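PDB 3H1T: type I site-specific restriction-modification system, R (Restriction) subunit from Vibrio vulnificus, which probably acts as the ATP-dependent DNA-translocating and cleaving subunit of a type I restriction enzyme, and is present here as a large fragment. Local coordinates for residues F412-A417 and A524-S529; F118-S121 and E126-E129. All blocks are in the same frame, centred on the assembly; numbering follows the deposited sequence.

Interaction 1: F412-A417 and A524-S529; sequences FERVIA and ARVVNS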
loop_
_atom_site.group_PDB
_atom_site.type_symbol
_atom_site.label_atom_id
_atom_site.label_comp_id
_atom_site.label_asym_id
_atom_site.label_seq_id
_atom_site.Cartn_x
_atom_site.Cartn_y
_atom_site.Cartn_z
ATOM N N PHE A 412 18.294 26.026 10.027
ATOM C CA PHE A 412 18.710 25.796 11.398
ATOM C C PHE A 412 17.909 26.700 12.331
ATOM O O PHE A 412 17.760 26.404 13.514
ATOM C CB PHE A 412 20.214 26.049 11.543
ATOM C CG PHE A 412 21.065 25.249 10.580
ATOM C CD1 PHE A 412 20.645 24.000 10.120
ATOM C CD2 PHE A 412 22.306 25.730 10.164
ATOM C CE1 PHE A 412 21.452 23.240 9.259
ATOM C CE2 PHE A 412 23.120 24.980 9.305
ATOM C CZ PHE A 412 22.693 23.733 8.852
ATOM N N GLU A 413 17.385 27.798 11.788
ATOM C CA GLU A 413 16.564 28.726 12.574
ATOM C C GLU A 413 15.152 28.168 12.574
ATOM O O GLU A 413 14.295 28.558 13.375
ATOM C CB GLU A 413 16.535 30.115 11.930
ATOM C CG GLU A 413 15.805 31.186 12.762
ATOM C CD GLU A 413 14.834 32.029 11.934
ATOM O OE1 GLU A 413 13.747 31.521 11.578
ATOM O OE2 GLU A 413 15.161 33.199 11.632
ATOM N N ARG A 414 14.916 27.267 11.627
ATOM C CA ARG A 414 13.625 26.627 11.468
ATOM C C ARG A 414 13.326 25.855 12.738
ATOM O O ARG A 414 12.238 25.957 13.301
ATOM C CB ARG A 414 13.651 25.665 10.280
ATOM C CG ARG A 414 12.326 25.589 9.584
ATOM C CD ARG A 414 12.007 26.924 8.932
ATOM N NE ARG A 414 12.139 26.860 7.478
ATOM C CZ ARG A 414 11.256 26.268 6.680
ATOM N NH1 ARG A 414 10.175 25.692 7.198
ATOM N NH2 ARG A 414 11.449 26.250 5.366
ATOM N N VAL A 415 14.316 25.097 13.195
ATOM C CA VAL A 415 14.155 24.297 14.391
ATOM C C VAL A 415 14.174 25.201 15.611
ATOM O O VAL A 415 13.551 24.888 16.625
ATOM C CB VAL A 415 15.259 23.239 14.502
ATOM C CG1 VAL A 415 15.600 22.709 13.118
ATOM C CG2 VAL A 415 16.461 23.818 15.177
ATOM N N ILE A 416 14.874 26.326 15.527
ATOM C CA ILE A 416 14.893 27.251 16.652
ATOM C C ILE A 416 13.466 27.695 16.938
ATOM O O ILE A 416 12.967 27.545 18.050
ATOM C CB ILE A 416 15.733 28.513 16.341
ATOM C CG1 ILE A 416 17.218 28.194 16.519
ATOM C CG2 ILE A 416 15.318 29.668 17.265
ATOM C CD1 ILE A 416 17.562 27.745 17.918
ATOM N N ALA A 417 12.818 28.234 15.912
ATOM C CA ALA A 417 11.452 28.707 16.014
ATOM C C ALA A 417 10.502 27.613 16.470
ATOM O O ALA A 417 9.614 27.864 17.273
ATOM C CB ALA A 417 11.003 29.265 14.665
ATOM N N ALA A 524 5.535 18.937 14.062
ATOM C CA ALA A 524 6.193 19.985 14.835
ATOM C C ALA A 524 7.682 19.832 14.644
ATOM O O ALA A 524 8.461 19.999 15.571
ATOM C CB ALA A 524 5.845 19.865 16.308
ATOM N N ARG A 525 8.070 19.528 13.418
ATOM C CA ARG A 525 9.466 19.318 13.116
ATOM C C ARG A 525 9.797 19.639 11.678
ATOM O O ARG A 525 8.917 19.786 10.835
ATOM C CB ARG A 525 9.822 17.858 13.373
ATOM C CG ARG A 525 9.231 16.929 12.336
ATOM C CD ARG A 525 9.579 15.513 12.642
ATOM N NE ARG A 525 10.983 15.415 13.007
ATOM C CZ ARG A 525 11.804 14.487 12.544
ATOM N NH1 ARG A 525 11.354 13.578 11.692
ATOM N NH2 ARG A 525 13.067 14.469 12.932
ATOM N N VAL A 526 11.092 19.725 11.419
ATOM C CA VAL A 526 11.598 19.981 10.095
ATOM C C VAL A 526 11.666 18.630 9.413
ATOM O O VAL A 526 12.405 17.747 9.850
ATOM C CB VAL A 526 13.040 20.573 10.132
ATOM C CG1 VAL A 526 13.595 20.696 8.718
ATOM C CG2 VAL A 526 13.035 21.925 10.819
ATOM N N VAL A 527 10.857 18.447 8.380
ATOM C CA VAL A 527 10.894 17.207 7.621
ATOM C C VAL A 527 11.956 17.476 6.557
ATOM O O VAL A 527 11.845 18.438 5.791
ATOM C CB VAL A 527 9.545 16.918 6.955
ATOM C CG1 VAL A 527 9.675 15.738 6.005
ATOM C CG2 VAL A 527 8.510 16.623 8.011
ATOM N N ASN A 528 12.995 16.652 6.515
ATOM C CA ASN A 528 14.048 16.898 5.548
ATOM C C ASN A 528 14.002 16.057 4.282
ATOM O O ASN A 528 14.899 16.166 3.442
ATOM C CB ASN A 528 15.432 16.761 6.200
ATOM C CG ASN A 528 16.487 17.652 5.524
ATOM O OD1 ASN A 528 17.060 17.299 4.482
ATOM N ND2 ASN A 528 16.730 18.820 6.111
ATOM N N SER A 529 12.970 15.229 4.123
ATOM C CA SER A 529 12.861 14.411 2.912
ATOM C C SER A 529 11.437 13.965 2.575
ATOM O O SER A 529 10.580 13.847 3.447
ATOM C CB SER A 529 13.789 13.188 3.003
ATOM O OG SER A 529 13.205 12.121 3.731
#
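V526 reaches from the loop 524-529 to the helix 412-417, and its side chain carries the whole contact. From CB, which points toward the helix, the two methyls part: with chi1 at 174° CG1 is anti to the backbone N, which puts CG2 anti to the carbonyl carbon and against the helix. CG2 meets V415 CG1 at 3.5 Å, the two valines approaching each other at a slant. The same V526 methyl also lies 3.8 Å from R414 CB and 3.9 Å from R414 CG, with the two side chains crossing at about a right angle. One methyl therefore sits against neighbouring residues of the helix, and no hydrogen bond joins the segments. Beyond CG the arginine chain bends at chi2 and chi3 and leaves the valine; its NH1 is hydrogen-bonded to S560 OG, and NE makes a weak bond to K410 O. On the loop side, R525 points away from the helix and forms a salt bridge with E532, and S529 caps helix 530-537 through its OG. The loop links strand 518-524 to helix 530-537, a strand-loop-helix connection of the RecA-like C-terminal motor domain found in superfamily 2 helicases, with helix 412-420 packed beside it.

Interaction 2: F118-S121 and E126-E129; sequences FAYS and EILE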
loop_
_atom_site.group_PDB
_atom_site.type_symbol
_atom_site.label_atom_id
_atom_site.label_comp_id
_atom_site.label_asym_id
_atom_site.label_seq_id
_atom_site.Cartn_x
_atom_site.Cartn_y
_atom_site.Cartn_z
ATOM N N PHE A 118 -6.568 -8.320 -21.883
ATOM C CA PHE A 118 -7.664 -8.518 -22.824
ATOM C C PHE A 118 -8.947 -7.837 -22.358
ATOM O O PHE A 118 -9.383 -8.013 -21.225
ATOM C CB PHE A 118 -7.890 -10.018 -23.044
ATOM C CG PHE A 118 -6.659 -10.737 -23.510
ATOM C CD1 PHE A 118 -6.159 -10.535 -24.797
ATOM C CD2 PHE A 118 -5.922 -11.521 -22.618
ATOM C CE1 PHE A 118 -4.932 -11.086 -25.190
ATOM C CE2 PHE A 118 -4.699 -12.082 -22.994
ATOM C CZ PHE A 118 -4.199 -11.862 -24.284
ATOM N N ALA A 119 -9.555 -7.051 -23.233
ATOM C CA ALA A 119 -10.776 -6.356 -22.862
ATOM C C ALA A 119 -11.869 -6.534 -23.905
ATOM O O ALA A 119 -11.595 -6.494 -25.101
ATOM C CB ALA A 119 -10.480 -4.862 -22.658
ATOM N N TYR A 120 -13.106 -6.720 -23.455
ATOM C CA TYR A 120 -14.228 -6.927 -24.363
ATOM C C TYR A 120 -15.431 -6.055 -24.085
ATOM O O TYR A 120 -15.778 -5.783 -22.953
ATOM C CB TYR A 120 -14.673 -8.384 -24.307
ATOM C CG TYR A 120 -13.557 -9.330 -24.627
ATOM C CD1 TYR A 120 -13.259 -9.652 -25.953
ATOM C CD2 TYR A 120 -12.734 -9.823 -23.618
ATOM C CE1 TYR A 120 -12.158 -10.440 -26.265
ATOM C CE2 TYR A 120 -11.625 -10.608 -23.911
ATOM C CZ TYR A 120 -11.337 -10.908 -25.235
ATOM O OH TYR A 120 -10.216 -11.637 -25.513
ATOM N N SER A 121 -16.072 -5.614 -25.146
ATOM C CA SER A 121 -17.275 -4.843 -25.027
ATOM C C SER A 121 -18.262 -5.653 -25.853
ATOM O O SER A 121 -17.937 -6.085 -26.958
ATOM C CB SER A 121 -17.063 -3.446 -25.600
ATOM O OG SER A 121 -18.250 -2.712 -25.481
ATOM N N GLU A 126 -23.004 -8.716 -30.729
ATOM C CA GLU A 126 -21.675 -8.337 -31.203
ATOM C C GLU A 126 -20.637 -8.368 -30.091
ATOM O O GLU A 126 -20.961 -8.213 -28.917
ATOM C CB GLU A 126 -21.701 -6.943 -31.828
ATOM C CG GLU A 126 -22.334 -6.875 -33.184
ATOM C CD GLU A 126 -22.731 -5.464 -33.547
ATOM O OE1 GLU A 126 -23.501 -4.848 -32.777
ATOM O OE2 GLU A 126 -22.283 -4.973 -34.604
ATOM N N ILE A 127 -19.382 -8.562 -30.480
ATOM C CA ILE A 127 -18.285 -8.615 -29.530
ATOM C C ILE A 127 -17.119 -7.795 -30.051
ATOM O O ILE A 127 -16.645 -8.019 -31.155
ATOM C CB ILE A 127 -17.832 -10.068 -29.318
ATOM C CG1 ILE A 127 -19.007 -10.891 -28.772
ATOM C CG2 ILE A 127 -16.660 -10.110 -28.360
ATOM C CD1 ILE A 127 -18.799 -12.398 -28.817
ATOM N N LEU A 128 -16.671 -6.833 -29.263
ATOM C CA LEU A 128 -15.556 -5.978 -29.652
ATOM C C LEU A 128 -14.379 -6.259 -28.718
ATOM O O LEU A 128 -14.516 -6.163 -27.505
ATOM C CB LEU A 128 -15.953 -4.506 -29.526
ATOM C CG LEU A 128 -15.597 -3.516 -30.639
ATOM C CD1 LEU A 128 -15.490 -2.161 -29.975
ATOM C CD2 LEU A 128 -14.292 -3.886 -31.344
ATOM N N GLU A 129 -13.220 -6.589 -29.276
ATOM C CA GLU A 129 -12.052 -6.899 -28.465
ATOM C C GLU A 129 -10.898 -5.905 -28.607
ATOM O O GLU A 129 -10.598 -5.446 -29.704
ATOM C CB GLU A 129 -11.525 -8.294 -28.822
ATOM C CG GLU A 129 -10.227 -8.688 -28.115
ATOM C CD GLU A 129 -9.545 -9.922 -28.706
ATOM O OE1 GLU A 129 -8.955 -9.817 -29.801
ATOM O OE2 GLU A 129 -9.595 -10.994 -28.070
#
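Y120 lies alongside E129, the two side chains pointing the same way, so that E129 CB and CG run along the CD1-CE1 side of the ring, E129 CG coming 3.2 Å from Y120 CE1. At the end of this overlap Y120 OH donates a hydrogen bond of 2.7 Å to E129 OE2, which lies at the ring's edge near its plane and accepts through its anti lone pair. Ring and carboxylate planes are turned 50° against each other. E129 reaches the hydroxyl because CG is anti to the backbone N (chi1 175°) and the chain stays extended beyond it. OE2 also forms a salt bridge with R152 NH1, so two partners hold the buried carboxylate oxygen. The backbone sets the register. Y120 and E129 are an antiparallel non-hydrogen-bonded pair, with Y120 CA 3.2 Å from L128 O in a CA-H...O contact. S121 and L128 form the next, hydrogen-bonded pair: L128 N gives a bond of 2.7 Å to S121 O, and S121 N one of 2.9 Å to L128 O. On the other face, S121 OG is bonded to V100 O. This beta hairpin belongs to the N-terminal mixed sheet, probably the nuclease domain as in other HsdR subunits. It stands between strand 86-93, parallel to 118-122, and strand 137-140 beyond 127-131; helix 146-157 covers the Y120 and E129 face, where L149 touches the tyrosine and R152 supplies the salt bridge.

How the interactions relate
Interaction 2 is buried and interaction 1 lies at the surface; their centres are about 56 Å apart, on opposite sides of the chain's centre, and their nearest atoms about 38 Å apart. They share no helix or strand. The 118-121 and 126-129 pair is local, two neighbouring strands of one six-stranded mixed sheet near the N-terminal end, held by backbone bonds and a buried tyrosine-glutamate hydrogen bond. The 412-417 and 524-529 pair instead joins parts of the chain more than a hundred residues apart in the C-terminal motor domain, through apolar contacts alone, a valine methyl against another valine and the aliphatic start of an arginine. Buried area follows suit: 303 Å² for interaction 2, 100 Å² for interaction 1.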